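Local coordinates for protein alginate lyase A1-II' (Sphingomonas sp. A1, PDB 2CWS) that probably depolymerises alginate as a polysaccharide lyase of family 7, the chain being the catalytic lyase domain of a longer protein, at residues Y65-L70 and Y199-N204. Sequence-based numbering, arbitrary orientation.
Sequences YPRSEL and YFKAGN. With SO4 (sulfate ion), chain B.
Lys201 crosses Glu69 at about a right angle, its amine ending over the carboxylate. CB sits 3.3 Å from Leu70 O and near Glu69 OE2; CG lies beside that carbonyl; CD and CE pass Glu69 OE1. A bend at chi3 (85°) brings NZ to 2.8 Å from Glu69 OE1 in a salt bridge, approaching from above the carboxylate plane. Arg67 NH1 meets the same oxygen on its syn side, also at 2.8 Å and nearly straight (167°), so one oxygen holds two cations. Gln18 OE1 gives NZ a second partner, and Gln110 binds Glu69 OE2. The Arg67 guanidinium grips a sulfate, NH1 to O1 (3.0 Å) and NH2 to O4 (2.8 Å); His112 and Tyr205 also bond this ion, probably from the crystallisation liquor, which may mark where acidic alginate binds. Backbone bonds join Ser68 to Asn204 and Leu70 to Ala202; between them Gly203, at a corner of the chain, and Glu69 form a non-hydrogen-bonded pair, CA atoms 4.2 Å apart, the missing CB leaving room for Ser68 O. Strand 67-72 runs antiparallel to 197-202, between it and strand 15-18, in one sheet of the jelly roll; Ser68, Leu70 and Asn204 pack on Phe51 of the other sheet.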
loop_
_atom_site.group_PDB
_atom_site.type_symbol
_atom_site.label_atom_id
_atom_site.label_comp_id
_atom_site.label_asym_id
_atom_site.label_seq_id
_atom_site.Cartn_x
_atom_site.Cartn_y
_atom_site.Cartn_z
ATOM N N TYR A 65 12.934 1.100 -5.314
ATOM C CA TYR A 65 12.390 2.377 -4.842
ATOM C C TYR A 65 12.203 2.364 -3.331
ATOM O O TYR A 65 11.861 1.323 -2.741
ATOM C CB TYR A 65 11.041 2.673 -5.485
ATOM C CG TYR A 65 11.071 2.883 -6.977
ATOM C CD1 TYR A 65 10.522 1.930 -7.845
ATOM C CD2 TYR A 65 11.647 3.991 -7.560
ATOM C CE1 TYR A 65 10.546 2.094 -9.225
ATOM C CE2 TYR A 65 11.651 4.213 -8.932
ATOM C CZ TYR A 65 11.093 3.240 -9.774
ATOM O OH TYR A 65 11.092 3.417 -11.123
ATOM N N PRO A 66 12.398 3.505 -2.674
ATOM C CA PRO A 66 12.275 3.558 -1.204
ATOM C C PRO A 66 10.814 3.756 -0.765
ATOM O O PRO A 66 9.949 4.222 -1.550
ATOM C CB PRO A 66 13.112 4.813 -0.862
ATOM C CG PRO A 66 12.870 5.714 -2.073
ATOM C CD PRO A 66 12.810 4.780 -3.254
ATOM N N ARG A 67 10.544 3.416 0.487
ATOM C CA ARG A 67 9.174 3.519 1.005
ATOM C C ARG A 67 9.188 3.843 2.496
ATOM O O ARG A 67 10.085 3.453 3.243
ATOM C CB ARG A 67 8.392 2.221 0.786
ATOM C CG ARG A 67 8.792 1.093 1.753
ATOM C CD ARG A 67 8.254 -0.223 1.258
ATOM N NE ARG A 67 8.992 -0.783 0.112
ATOM C CZ ARG A 67 8.504 -1.416 -0.928
ATOM N NH1 ARG A 67 7.182 -1.481 -1.162
ATOM N NH2 ARG A 67 9.374 -1.968 -1.782
ATOM N N SER A 68 8.086 4.479 2.891
ATOM C CA SER A 68 7.627 4.484 4.300
ATOM C C SER A 68 6.201 3.932 4.183
ATOM O O SER A 68 5.332 4.651 3.696
ATOM C CB SER A 68 7.662 5.893 4.875
ATOM O OG SER A 68 7.170 5.838 6.202
ATOM N N GLU A 69 6.013 2.647 4.518
ATOM C CA GLU A 69 4.813 1.957 4.062
ATOM C C GLU A 69 4.416 0.906 5.120
ATOM O O GLU A 69 5.288 0.183 5.610
ATOM C CB GLU A 69 5.030 1.333 2.688
ATOM C CG GLU A 69 3.771 0.805 1.993
ATOM C CD GLU A 69 4.059 0.154 0.657
ATOM O OE1 GLU A 69 5.102 -0.524 0.512
ATOM O OE2 GLU A 69 3.211 0.300 -0.265
ATOM N N LEU A 70 3.108 0.832 5.411
ATOM C CA LEU A 70 2.597 -0.212 6.269
ATOM C C LEU A 70 2.352 -1.483 5.476
ATOM O O LEU A 70 1.958 -1.446 4.309
ATOM C CB LEU A 70 1.251 0.233 6.906
ATOM C CG LEU A 70 1.316 1.434 7.793
ATOM C CD1 LEU A 70 -0.075 1.880 8.205
ATOM C CD2 LEU A 70 2.196 1.182 9.065
ATOM N N TYR A 199 -1.462 -9.731 0.956
ATOM C CA TYR A 199 -1.558 -8.834 2.093
ATOM C C TYR A 199 -1.713 -7.406 1.566
ATOM O O TYR A 199 -1.242 -7.056 0.466
ATOM C CB TYR A 199 -0.341 -8.953 3.021
ATOM C CG TYR A 199 0.988 -8.673 2.391
ATOM C CD1 TYR A 199 1.750 -9.725 1.879
ATOM C CD2 TYR A 199 1.515 -7.401 2.270
ATOM C CE1 TYR A 199 2.975 -9.518 1.292
ATOM C CE2 TYR A 199 2.723 -7.161 1.679
ATOM C CZ TYR A 199 3.468 -8.220 1.162
ATOM O OH TYR A 199 4.684 -7.965 0.588
ATOM N N PHE A 200 -2.392 -6.578 2.362
ATOM C CA PHE A 200 -2.540 -5.169 2.028
ATOM C C PHE A 200 -1.296 -4.381 2.411
ATOM O O PHE A 200 -0.545 -4.752 3.333
ATOM C CB PHE A 200 -3.747 -4.577 2.744
ATOM C CG PHE A 200 -5.099 -5.041 2.220
ATOM C CD1 PHE A 200 -5.977 -5.783 2.984
ATOM C CD2 PHE A 200 -5.473 -4.674 0.927
ATOM C CE1 PHE A 200 -7.210 -6.144 2.495
ATOM C CE2 PHE A 200 -6.736 -5.047 0.452
ATOM C CZ PHE A 200 -7.602 -5.773 1.208
ATOM N N LYS A 201 -1.110 -3.224 1.739
ATOM C CA LYS A 201 -0.111 -2.244 2.129
ATOM C C LYS A 201 -0.722 -0.863 1.980
ATOM O O LYS A 201 -1.608 -0.654 1.121
ATOM C CB LYS A 201 1.162 -2.294 1.238
ATOM C CG LYS A 201 1.751 -3.685 1.095
ATOM C CD LYS A 201 3.197 -3.644 0.596
ATOM C CE LYS A 201 4.160 -3.454 1.779
ATOM N NZ LYS A 201 5.532 -3.153 1.288
ATOM N N ALA A 202 -0.225 0.100 2.754
ATOM C CA ALA A 202 -0.692 1.490 2.631
ATOM C C ALA A 202 0.398 2.393 3.161
ATOM O O ALA A 202 0.957 2.142 4.239
ATOM C CB ALA A 202 -1.970 1.706 3.442
ATOM N N GLY A 203 0.667 3.482 2.420
ATOM C CA GLY A 203 1.633 4.458 2.909
ATOM C C GLY A 203 2.212 5.251 1.755
ATOM O O GLY A 203 1.430 5.888 1.009
ATOM N N ASN A 204 3.546 5.217 1.610
ATOM C CA ASN A 204 4.223 6.135 0.668
ATOM C C ASN A 204 5.386 5.363 0.073
ATOM O O ASN A 204 6.470 5.289 0.639
ATOM C CB ASN A 204 4.693 7.356 1.431
ATOM C CG ASN A 204 5.444 8.369 0.613
ATOM O OD1 ASN A 204 5.984 9.349 1.257
ATOM N ND2 ASN A 204 5.563 8.198 -0.649
HETATM S S SO4 B . 7.297 -3.988 -4.272
HETATM O O1 SO4 B . 6.290 -3.486 -3.164
HETATM O O2 SO4 B . 7.080 -5.377 -4.615
HETATM O O3 SO4 B . 7.131 -3.234 -5.458
HETATM O O4 SO4 B . 8.661 -3.851 -3.773
#